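Local coordinates for protein phosphoglycerate kinase (Coxiella burnetii, PDB 4NG4) that catalyses the reversible phosphoryl transfer between 1,3-bisphosphoglycerate and ADP that yields 3-phosphoglycerate and ATP in glycolysis, at residues 194-199 against 217-222; 321-326 against 357-362. One frame throughout, in Å; residues are numbered along the deposited sequence.

Contact 1. Residues 194-199 against 217-222; sequences KPLVAV and DKVDQL
V197 and A198 run parallel to Q221 and L222, each bridged pair with its CA atoms 5.0 Å apart, and the strands are joined by A198 N to Q221 O and Q221 N to L196 O, both long and weak bonds. The firmer link lies just before the second strand begins, where D220 N gives a nearly straight bond of 3.0 Å to L196 O, so this carbonyl receives two successive amides. D220 answers with its side chain: CG stands anti to its carbonyl carbon (chi1 -64°), which brings OD2 back to L196 N at 3.1 Å, accepting on the lone pair turned away from OD1. A short acid suits this place, since it can pair with the first strand amide while its own backbone N is bound to the same leucine. The strands belong to a right-handed beta-alpha-beta crossover through helix 209-216, part of the Rossmann-like nucleotide-binding domain, with 221-226 at the sheet's edge. The sheet's two faces are lined differently. On the V197 and Q221 face, the glutamine bends at chi2 (79°), its CB lying against V197 CG2 and its OE1 reaching 3.6 Å from P195 CB. On the A198 and L222 face, the small alanine methyl touches two larger side chains, its CB 3.7 Å from V219 CG1 and 3.6 Å from L222 CD1, while L196, slanting across V219, brings CD2 to the same CG1. L222 also packs on F256 of helix 250-263.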
# COMPACT_ATOMS: atom_id res chain seq x y z
N LYS A 194 -16.96 -12.62 8.06
CA LYS A 194 -18.08 -11.80 7.59
C LYS A 194 -18.80 -11.09 8.75
O LYS A 194 -18.69 -11.51 9.89
CB LYS A 194 -19.08 -12.64 6.78
CG LYS A 194 -18.48 -13.33 5.53
CD LYS A 194 -19.44 -13.34 4.30
CE LYS A 194 -19.15 -14.51 3.35
NZ LYS A 194 -19.21 -14.13 1.90
N PRO A 195 -19.50 -9.99 8.47
CA PRO A 195 -19.50 -9.22 7.20
C PRO A 195 -18.17 -8.53 6.93
O PRO A 195 -17.52 -8.05 7.86
CB PRO A 195 -20.61 -8.17 7.40
CG PRO A 195 -21.02 -8.26 8.83
CD PRO A 195 -20.63 -9.61 9.33
N LEU A 196 -17.76 -8.52 5.66
CA LEU A 196 -16.62 -7.74 5.21
C LEU A 196 -17.15 -6.39 4.77
O LEU A 196 -18.12 -6.34 4.01
CB LEU A 196 -15.93 -8.43 4.04
CG LEU A 196 -14.80 -7.65 3.36
CD1 LEU A 196 -13.62 -7.55 4.30
CD2 LEU A 196 -14.40 -8.31 2.05
N VAL A 197 -16.54 -5.31 5.24
CA VAL A 197 -16.86 -3.96 4.78
C VAL A 197 -15.64 -3.25 4.19
O VAL A 197 -14.55 -3.34 4.73
CB VAL A 197 -17.42 -3.09 5.91
CG1 VAL A 197 -17.70 -1.69 5.42
CG2 VAL A 197 -18.67 -3.71 6.48
N ALA A 198 -15.84 -2.54 3.09
CA ALA A 198 -14.75 -1.85 2.43
C ALA A 198 -15.11 -0.39 2.29
O ALA A 198 -16.09 -0.06 1.62
CB ALA A 198 -14.50 -2.46 1.07
N VAL A 199 -14.34 0.49 2.93
CA VAL A 199 -14.48 1.95 2.78
C VAL A 199 -13.46 2.45 1.77
O VAL A 199 -12.28 2.15 1.88
CB VAL A 199 -14.23 2.65 4.13
CG1 VAL A 199 -14.48 4.13 4.03
CG2 VAL A 199 -15.09 2.01 5.22
N ASP A 217 -17.12 -7.97 -5.78
CA ASP A 217 -17.35 -9.41 -5.80
C ASP A 217 -17.08 -10.08 -4.47
O ASP A 217 -17.20 -11.30 -4.34
CB ASP A 217 -16.44 -10.07 -6.83
CG ASP A 217 -16.51 -9.40 -8.16
OD1 ASP A 217 -17.65 -9.15 -8.64
OD2 ASP A 217 -15.43 -9.12 -8.73
N LYS A 218 -16.69 -9.28 -3.48
CA LYS A 218 -16.17 -9.81 -2.23
C LYS A 218 -16.86 -9.28 -0.99
O LYS A 218 -16.98 -10.01 -0.02
CB LYS A 218 -14.66 -9.52 -2.18
CG LYS A 218 -13.86 -10.52 -3.01
CD LYS A 218 -12.51 -10.01 -3.49
CE LYS A 218 -11.95 -10.94 -4.58
NZ LYS A 218 -10.58 -10.56 -5.08
N VAL A 219 -17.29 -8.02 -1.00
CA VAL A 219 -17.79 -7.35 0.20
C VAL A 219 -19.27 -7.57 0.43
O VAL A 219 -19.99 -8.01 -0.47
CB VAL A 219 -17.53 -5.83 0.14
CG1 VAL A 219 -16.07 -5.58 -0.16
CG2 VAL A 219 -18.43 -5.15 -0.90
N ASP A 220 -19.73 -7.26 1.64
CA ASP A 220 -21.14 -7.27 1.97
C ASP A 220 -21.71 -5.85 1.98
O ASP A 220 -22.82 -5.61 1.52
CB ASP A 220 -21.35 -7.95 3.31
CG ASP A 220 -20.96 -9.41 3.26
OD1 ASP A 220 -21.75 -10.22 2.76
OD2 ASP A 220 -19.85 -9.75 3.71
N GLN A 221 -20.93 -4.91 2.51
CA GLN A 221 -21.24 -3.49 2.46
C GLN A 221 -20.06 -2.81 1.77
O GLN A 221 -18.92 -3.31 1.85
CB GLN A 221 -21.39 -2.93 3.88
CG GLN A 221 -22.72 -3.25 4.60
CD GLN A 221 -22.80 -4.66 5.19
OE1 GLN A 221 -21.86 -5.15 5.82
NE2 GLN A 221 -23.95 -5.31 5.01
N LEU A 222 -20.33 -1.69 1.09
CA LEU A 222 -19.26 -0.85 0.52
C LEU A 222 -19.59 0.62 0.70
O LEU A 222 -20.72 1.04 0.48
CB LEU A 222 -19.06 -1.14 -0.97
CG LEU A 222 -17.95 -0.37 -1.71
CD1 LEU A 222 -16.59 -0.93 -1.38
CD2 LEU A 222 -18.18 -0.38 -3.22

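Contact 2. Residues 321-326 against 357-362; sequences VWNGPI and GDTLAA. With ADP (adenosine-5'-diphosphate), chain E.
This is a buried contact at the nucleotide site, where the end of strand 319-323, with its following loop, meets the first turn of helix 357-365 beside the ADP beta-phosphate. T359 carries it with both branches. Its methyl, CG2, sits over one face of the W322 indole in a CH-pi contact, 3.9 Å from the six-membered ring centroid and offset toward the rim. The broad, apolar tryptophan suits a methyl above it, while its NE1 points along the ring plane to G324 O at 2.8 Å, approaching the carbonyl from above its plane, a bond that ties the indole's orientation to the turn. With OG1 anti to the carbonyl carbon (chi1 -49°), the hydroxyl faces the phosphate and the turn; it hydrogen-bonds to ADP O1B and receives a weak, bent bond from G324 N. Glycine fits at 324 because the backbone angles there would press a CB against the carbonyl O of N323. P325 packs on the ligand through CG and CD, with CD 3.6 Å from ADP C5'. At the helix start, D358 N binds ADP O2B at 3.1 Å and T359 N binds O1B at 2.7 Å. N323 ND2 makes a weak bond to O3B, while its OD1 is held by K208 NZ, which also binds ADP. Backbone amides at a helix N-terminus, with the helix dipole behind them, would be expected to stabilise the negative charge of the beta-phosphate.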
# COMPACT_ATOMS: atom_id res chain seq x y z
N VAL A 321 -11.71 -3.12 5.39
CA VAL A 321 -10.62 -2.70 4.50
C VAL A 321 -10.86 -1.23 4.15
O VAL A 321 -11.87 -0.91 3.57
CB VAL A 321 -10.56 -3.56 3.20
CG1 VAL A 321 -9.41 -3.16 2.33
CG2 VAL A 321 -10.43 -5.03 3.54
N TRP A 322 -9.95 -0.34 4.52
CA TRP A 322 -10.21 1.09 4.37
C TRP A 322 -9.05 1.86 3.72
O TRP A 322 -7.94 1.87 4.23
CB TRP A 322 -10.55 1.69 5.73
CG TRP A 322 -10.54 3.17 5.78
CD1 TRP A 322 -10.93 4.04 4.79
CD2 TRP A 322 -10.15 3.98 6.89
NE1 TRP A 322 -10.77 5.34 5.22
CE2 TRP A 322 -10.30 5.32 6.50
CE3 TRP A 322 -9.67 3.70 8.16
CZ2 TRP A 322 -9.98 6.38 7.35
CZ3 TRP A 322 -9.35 4.75 9.00
CH2 TRP A 322 -9.50 6.07 8.59
N ASN A 323 -9.35 2.48 2.58
CA ASN A 323 -8.41 3.23 1.78
C ASN A 323 -9.01 4.55 1.35
O ASN A 323 -9.79 4.59 0.40
CB ASN A 323 -8.05 2.44 0.53
CG ASN A 323 -7.30 3.27 -0.50
OD1 ASN A 323 -7.59 3.21 -1.69
ND2 ASN A 323 -6.35 4.08 -0.03
N GLY A 324 -8.65 5.62 2.05
CA GLY A 324 -9.05 6.96 1.64
C GLY A 324 -9.92 7.69 2.66
O GLY A 324 -10.95 7.16 3.10
N PRO A 325 -9.52 8.91 3.03
CA PRO A 325 -10.34 9.71 3.95
C PRO A 325 -11.63 10.18 3.27
O PRO A 325 -11.65 10.42 2.05
CB PRO A 325 -9.45 10.89 4.27
CG PRO A 325 -8.63 11.08 3.02
CD PRO A 325 -8.46 9.72 2.40
N ILE A 326 -12.70 10.29 4.07
CA ILE A 326 -14.05 10.54 3.55
C ILE A 326 -14.49 12.00 3.69
O ILE A 326 -15.64 12.35 3.38
CB ILE A 326 -15.09 9.60 4.20
CG1 ILE A 326 -15.10 9.76 5.72
CG2 ILE A 326 -14.80 8.14 3.82
CD1 ILE A 326 -16.23 10.58 6.23
N GLY A 357 -1.49 6.79 1.25
CA GLY A 357 -0.69 7.90 1.74
C GLY A 357 -1.49 8.82 2.63
O GLY A 357 -1.12 9.05 3.78
N ASP A 358 -2.61 9.33 2.13
CA ASP A 358 -3.40 10.31 2.88
C ASP A 358 -4.14 9.71 4.08
O ASP A 358 -4.25 10.36 5.12
CB ASP A 358 -4.36 11.06 1.94
CG ASP A 358 -3.63 12.03 1.00
OD1 ASP A 358 -2.85 12.91 1.47
OD2 ASP A 358 -3.85 11.93 -0.23
N THR A 359 -4.60 8.46 3.95
CA THR A 359 -5.30 7.75 5.02
C THR A 359 -4.38 7.54 6.22
O THR A 359 -4.77 7.80 7.35
CB THR A 359 -5.79 6.36 4.55
OG1 THR A 359 -6.48 6.49 3.30
CG2 THR A 359 -6.72 5.75 5.57
N LEU A 360 -3.16 7.08 5.97
CA LEU A 360 -2.16 7.02 7.04
C LEU A 360 -1.94 8.41 7.65
O LEU A 360 -1.81 8.54 8.86
CB LEU A 360 -0.83 6.45 6.54
CG LEU A 360 -0.75 5.00 6.03
CD1 LEU A 360 0.60 4.39 6.41
CD2 LEU A 360 -1.89 4.12 6.53
N ALA A 361 -1.90 9.44 6.81
CA ALA A 361 -1.73 10.80 7.31
C ALA A 361 -2.84 11.13 8.31
O ALA A 361 -2.58 11.68 9.38
CB ALA A 361 -1.70 11.79 6.17
N ALA A 362 -4.08 10.77 7.97
CA ALA A 362 -5.23 10.95 8.88
C ALA A 362 -5.03 10.19 10.19
O ALA A 362 -5.05 10.77 11.27
CB ALA A 362 -6.50 10.51 8.22
PB ADP E . -5.33 7.84 0.01
O1B ADP E . -5.47 7.85 1.51
O2B ADP E . -4.05 8.50 -0.48
O3B ADP E . -5.62 6.50 -0.63
PA ADP E . -6.79 9.29 -1.99
O1A ADP E . -5.46 9.40 -2.70
O2A ADP E . -7.85 8.43 -2.62
O3A ADP E . -6.56 8.77 -0.47
O5' ADP E . -7.34 10.81 -1.84
C5' ADP E . -7.49 11.46 -0.57
C4' ADP E . -7.28 12.96 -0.70
O4' ADP E . -8.40 13.53 -1.38
C3' ADP E . -7.15 13.64 0.66
O3' ADP E . -5.89 14.32 0.78
C2' ADP E . -8.34 14.59 0.75
O2' ADP E . -7.99 15.89 1.24
C1' ADP E . -8.92 14.66 -0.66
N9 ADP E . -10.41 14.70 -0.64
C8 ADP E . -11.24 13.76 -0.14
N7 ADP E . -12.54 14.14 -0.28
C5 ADP E . -12.56 15.34 -0.89
C6 ADP E . -13.59 16.31 -1.35
N6 ADP E . -14.92 16.06 -1.18
N1 ADP E . -13.16 17.44 -1.95
C2 ADP E . -11.85 17.73 -2.14
N3 ADP E . -10.87 16.90 -1.75
C4 ADP E . -11.15 15.71 -1.13

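The two contacts share one parallel sheet: strand 196-202 of contact 1 lies directly beside strand 319-323 of contact 2, and V197 O to V321 N and V199 N to V321 O, both 2.9 Å, are probable hydrogen bonds between them. V199 CG1 also packs 3.6 Å from W322 CD1, at the rim of the indole and on the opposite side of its plane from the T359 methyl. Their centres are about 17 Å apart. Contact 1 joins the edge strand to the sheet away from the nucleotide, with the A198 side chain about 13 Å from ADP, whereas contact 2 touches its phosphates and lies near the magnesium ion, about 6 Å from the P325 side chain.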